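Local coordinates for isocitrate dehydrogenase [NAD] subunit 1, mitochondrial (Saccharomyces cerevisiae, PDB 3BLX), which catalyses, together with its partner subunit, the NAD-dependent oxidative decarboxylation of isocitrate to 2-oxoglutarate in the citric acid cycle, at residues A105-K111 with I123-R129. Numbering follows the deposited sequence.
Sequences ANVALFK and IDLIVIR
An antiparallel beta pair in the central sheet of the isocitrate/isopropylmalate dehydrogenase fold joins residues 106-111 to residues 124-129. Asn-106, Ala-108 and Phe-110 each exchange two backbone hydrogen bonds with Arg-129, Val-127 and Leu-125, respectively. Branched apolar side chains suit the face where helix 156-172 packs on Val-107 and Ile-126: Val-107 CG1 lies alongside Ile-126 CG2, and Leu-109 CD2 alongside Ile-126 CG1 (3.6 Å). Where strand 105-111 ends and its partner begins, Lys-111 CE lies 4.0 Å from Asp-124 OD2, but Lys-111 NZ stays too far away for a salt bridge; Asp-124 OD1 pairs with Arg-175.

On the other face, Phe-110 CG is anti to its carbonyl carbon (chi1 -57°), bringing CD1 within 3.5 Å of Leu-125 CD1 and CE1 to Val-127 CG2. The lone methyl of Ala-108 adds little bulk between that ring and Asn-106. Arg-129, which probably binds substrate, lies near Arg-98, consistent with an anion pocket. Replacing Arg-129 with alanine removes the guanidinium, which would probably cost that pocket a positive charge and leave the Asn-106 carboxamide without this neighbour. Asn-106 OD1 lies over one guanidinium face, the planes 67° apart, 2.9 Å from Arg-129 NH1 but too poorly angled for a hydrogen bond.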
ATOM      1  N   ALA E 105      -8.610  -3.579  21.630  1.00 16.22           N
ATOM      2  CA  ALA E 105      -9.132  -3.012  22.861  1.00 16.11           C
ATOM      3  C   ALA E 105     -10.264  -3.859  23.395  1.00 19.92           C
ATOM      4  O   ALA E 105     -11.298  -3.987  22.759  1.00 22.54           O
ATOM      5  CB  ALA E 105      -9.601  -1.579  22.621  1.00 16.62           C
ATOM      6  N   ASN E 106     -10.041  -4.464  24.548  1.00 18.57           N
ATOM      7  CA  ASN E 106     -11.078  -5.236  25.192  1.00 26.26           C
ATOM      8  C   ASN E 106     -11.728  -4.373  26.290  1.00 19.43           C
ATOM      9  O   ASN E 106     -11.041  -3.779  27.069  1.00 30.03           O
ATOM     10  CB  ASN E 106     -10.535  -6.577  25.711  1.00 19.28           C
ATOM     11  CG  ASN E 106     -11.508  -7.266  26.683  1.00 62.83           C
ATOM     12  OD1 ASN E 106     -11.137  -7.666  27.796  1.00 78.18           O
ATOM     13  ND2 ASN E 106     -12.769  -7.382  26.270  1.00 59.55           N
ATOM     14  N   VAL E 107     -13.050  -4.258  26.290  1.00 23.00           N
ATOM     15  CA  VAL E 107     -13.759  -3.456  27.268  1.00 22.61           C
ATOM     16  C   VAL E 107     -14.712  -4.359  28.053  1.00 29.07           C
ATOM     17  O   VAL E 107     -15.453  -5.134  27.466  1.00 20.89           O
ATOM     18  CB  VAL E 107     -14.642  -2.408  26.601  1.00 19.84           C
ATOM     19  CG1 VAL E 107     -15.164  -1.453  27.640  1.00 23.03           C
ATOM     20  CG2 VAL E 107     -13.879  -1.664  25.545  1.00 31.48           C
ATOM     21  N   ALA E 108     -14.686  -4.252  29.378  1.00 22.60           N
ATOM     22  CA  ALA E 108     -15.641  -4.938  30.231  1.00 16.81           C
ATOM     23  C   ALA E 108     -16.375  -3.942  31.142  1.00 28.25           C
ATOM     24  O   ALA E 108     -15.776  -3.065  31.776  1.00 21.17           O
ATOM     25  CB  ALA E 108     -14.970  -6.006  31.033  1.00 11.28           C
ATOM     26  N   LEU E 109     -17.693  -4.046  31.189  1.00 25.51           N
ATOM     27  CA  LEU E 109     -18.453  -3.111  32.016  1.00 23.99           C
ATOM     28  C   LEU E 109     -18.930  -3.791  33.291  1.00 32.21           C
ATOM     29  O   LEU E 109     -19.628  -4.810  33.245  1.00 48.62           O
ATOM     30  CB  LEU E 109     -19.637  -2.547  31.248  1.00 16.49           C
ATOM     31  CG  LEU E 109     -19.307  -1.953  29.887  1.00 30.98           C
ATOM     32  CD1 LEU E 109     -20.562  -1.377  29.221  1.00 30.48           C
ATOM     33  CD2 LEU E 109     -18.267  -0.882  30.105  1.00 35.44           C
ATOM     34  N   PHE E 110     -18.540  -3.240  34.431  1.00 25.56           N
ATOM     35  CA  PHE E 110     -18.974  -3.782  35.711  1.00 36.42           C
ATOM     36  C   PHE E 110     -19.940  -2.839  36.450  1.00 40.31           C
ATOM     37  O   PHE E 110     -19.526  -2.061  37.312  1.00 32.50           O
ATOM     38  CB  PHE E 110     -17.758  -4.102  36.572  1.00 20.38           C
ATOM     39  CG  PHE E 110     -16.815  -5.030  35.921  1.00 28.29           C
ATOM     40  CD1 PHE E 110     -15.674  -4.542  35.298  1.00 28.61           C
ATOM     41  CD2 PHE E 110     -17.068  -6.396  35.907  1.00 21.75           C
ATOM     42  CE1 PHE E 110     -14.775  -5.397  34.689  1.00 30.91           C
ATOM     43  CE2 PHE E 110     -16.189  -7.258  35.291  1.00 26.39           C
ATOM     44  CZ  PHE E 110     -15.027  -6.758  34.675  1.00 23.32           C
ATOM     45  N   LYS E 111     -21.218  -2.891  36.085  1.00 29.58           N
ATOM     46  CA  LYS E 111     -22.232  -2.135  36.804  1.00 42.07           C
ATOM     47  C   LYS E 111     -23.067  -3.058  37.677  1.00 41.46           C
ATOM     48  O   LYS E 111     -23.591  -4.075  37.195  1.00 50.10           O
ATOM     49  CB  LYS E 111     -23.149  -1.367  35.851  1.00 32.50           C
ATOM     50  CG  LYS E 111     -23.721  -0.108  36.486  1.00 40.54           C
ATOM     51  CD  LYS E 111     -24.477   0.733  35.493  1.00 58.28           C
ATOM     52  CE  LYS E 111     -25.140   1.915  36.181  1.00 56.52           C
ATOM     53  NZ  LYS E 111     -26.020   2.671  35.233  1.00 73.66           N
ATOM     54  N   ILE E 123     -21.731  -0.464  42.320  1.00 54.30           N
ATOM     55  CA  ILE E 123     -20.435  -0.434  41.679  1.00 40.35           C
ATOM     56  C   ILE E 123     -20.612   0.011  40.238  1.00 53.11           C
ATOM     57  O   ILE E 123     -21.616  -0.326  39.578  1.00 52.02           O
ATOM     58  CB  ILE E 123     -19.752  -1.800  41.762  1.00 43.37           C
ATOM     59  CG1 ILE E 123     -19.239  -2.015  43.188  1.00 41.31           C
ATOM     60  CG2 ILE E 123     -18.596  -1.901  40.780  1.00 28.38           C
ATOM     61  CD1 ILE E 123     -18.841  -3.417  43.471  1.00 37.74           C
ATOM     62  N   ASP E 124     -19.661   0.806  39.758  1.00 44.94           N
ATOM     63  CA  ASP E 124     -19.675   1.221  38.359  1.00 45.65           C
ATOM     64  C   ASP E 124     -18.282   1.456  37.784  1.00 45.09           C
ATOM     65  O   ASP E 124     -17.853   2.605  37.585  1.00 47.50           O
ATOM     66  CB  ASP E 124     -20.549   2.461  38.152  1.00 28.56           C
ATOM     67  CG  ASP E 124     -20.842   2.708  36.679  1.00 69.26           C
ATOM     68  OD1 ASP E 124     -20.330   1.928  35.833  1.00 69.30           O
ATOM     69  OD2 ASP E 124     -21.584   3.668  36.368  1.00 59.10           O
ATOM     70  N   LEU E 125     -17.579   0.368  37.498  1.00 38.46           N
ATOM     71  CA  LEU E 125     -16.284   0.530  36.861  1.00 47.45           C
ATOM     72  C   LEU E 125     -16.192  -0.132  35.496  1.00 36.94           C
ATOM     73  O   LEU E 125     -16.942  -1.056  35.183  1.00 38.85           O
ATOM     74  CB  LEU E 125     -15.140   0.123  37.786  1.00 37.32           C
ATOM     75  CG  LEU E 125     -15.179  -1.224  38.469  1.00 32.88           C
ATOM     76  CD1 LEU E 125     -14.499  -2.250  37.601  1.00 43.99           C
ATOM     77  CD2 LEU E 125     -14.411  -1.053  39.752  1.00 47.86           C
ATOM     78  N   ILE E 126     -15.281   0.400  34.693  1.00 37.03           N
ATOM     79  CA  ILE E 126     -15.017  -0.052  33.344  1.00 27.72           C
ATOM     80  C   ILE E 126     -13.543  -0.402  33.254  1.00 26.77           C
ATOM     81  O   ILE E 126     -12.703   0.397  33.646  1.00 32.11           O
ATOM     82  CB  ILE E 126     -15.309   1.067  32.381  1.00 29.19           C
ATOM     83  CG1 ILE E 126     -16.782   1.411  32.473  1.00 30.91           C
ATOM     84  CG2 ILE E 126     -14.903   0.697  30.940  1.00 21.63           C
ATOM     85  CD1 ILE E 126     -17.164   2.543  31.568  1.00 38.24           C
ATOM     86  N   VAL E 127     -13.244  -1.604  32.774  1.00 18.79           N
ATOM     87  CA  VAL E 127     -11.874  -2.044  32.622  1.00 23.34           C
ATOM     88  C   VAL E 127     -11.571  -2.158  31.139  1.00 25.60           C
ATOM     89  O   VAL E 127     -12.249  -2.877  30.401  1.00 30.98           O
ATOM     90  CB  VAL E 127     -11.613  -3.395  33.338  1.00 26.97           C
ATOM     91  CG1 VAL E 127     -10.233  -3.943  32.973  1.00 20.57           C
ATOM     92  CG2 VAL E 127     -11.748  -3.234  34.851  1.00 25.44           C
ATOM     93  N   ILE E 128     -10.576  -1.407  30.688  1.00 31.74           N
ATOM     94  CA  ILE E 128     -10.166  -1.441  29.277  1.00 22.13           C
ATOM     95  C   ILE E 128      -8.782  -2.057  29.239  1.00 19.91           C
ATOM     96  O   ILE E 128      -7.864  -1.546  29.871  1.00 27.83           O
ATOM     97  CB  ILE E 128     -10.142  -0.023  28.657  1.00 18.32           C
ATOM     98  CG1 ILE E 128     -11.550   0.542  28.534  1.00 15.81           C
ATOM     99  CG2 ILE E 128      -9.468  -0.032  27.312  1.00 18.28           C
ATOM    100  CD1 ILE E 128     -11.616   1.980  28.174  1.00 14.70           C
ATOM    101  N   ARG E 129      -8.627  -3.174  28.539  1.00 23.29           N
ATOM    102  CA  ARG E 129      -7.313  -3.800  28.481  1.00 22.77           C
ATOM    103  C   ARG E 129      -6.738  -3.927  27.053  1.00 26.76           C
ATOM    104  O   ARG E 129      -7.471  -4.155  26.095  1.00 27.65           O
ATOM    105  CB  ARG E 129      -7.307  -5.126  29.245  1.00 26.53           C
ATOM    106  CG  ARG E 129      -7.687  -6.324  28.442  1.00 35.47           C
ATOM    107  CD  ARG E 129      -6.950  -7.541  28.942  1.00 40.42           C
ATOM    108  NE  ARG E 129      -7.104  -8.647  28.008  1.00 60.36           N
ATOM    109  CZ  ARG E 129      -8.144  -9.474  28.025  1.00 71.75           C
ATOM    110  NH1 ARG E 129      -9.099  -9.306  28.938  1.00 62.26           N
ATOM    111  NH2 ARG E 129      -8.234 -10.465  27.138  1.00 65.44           N
TER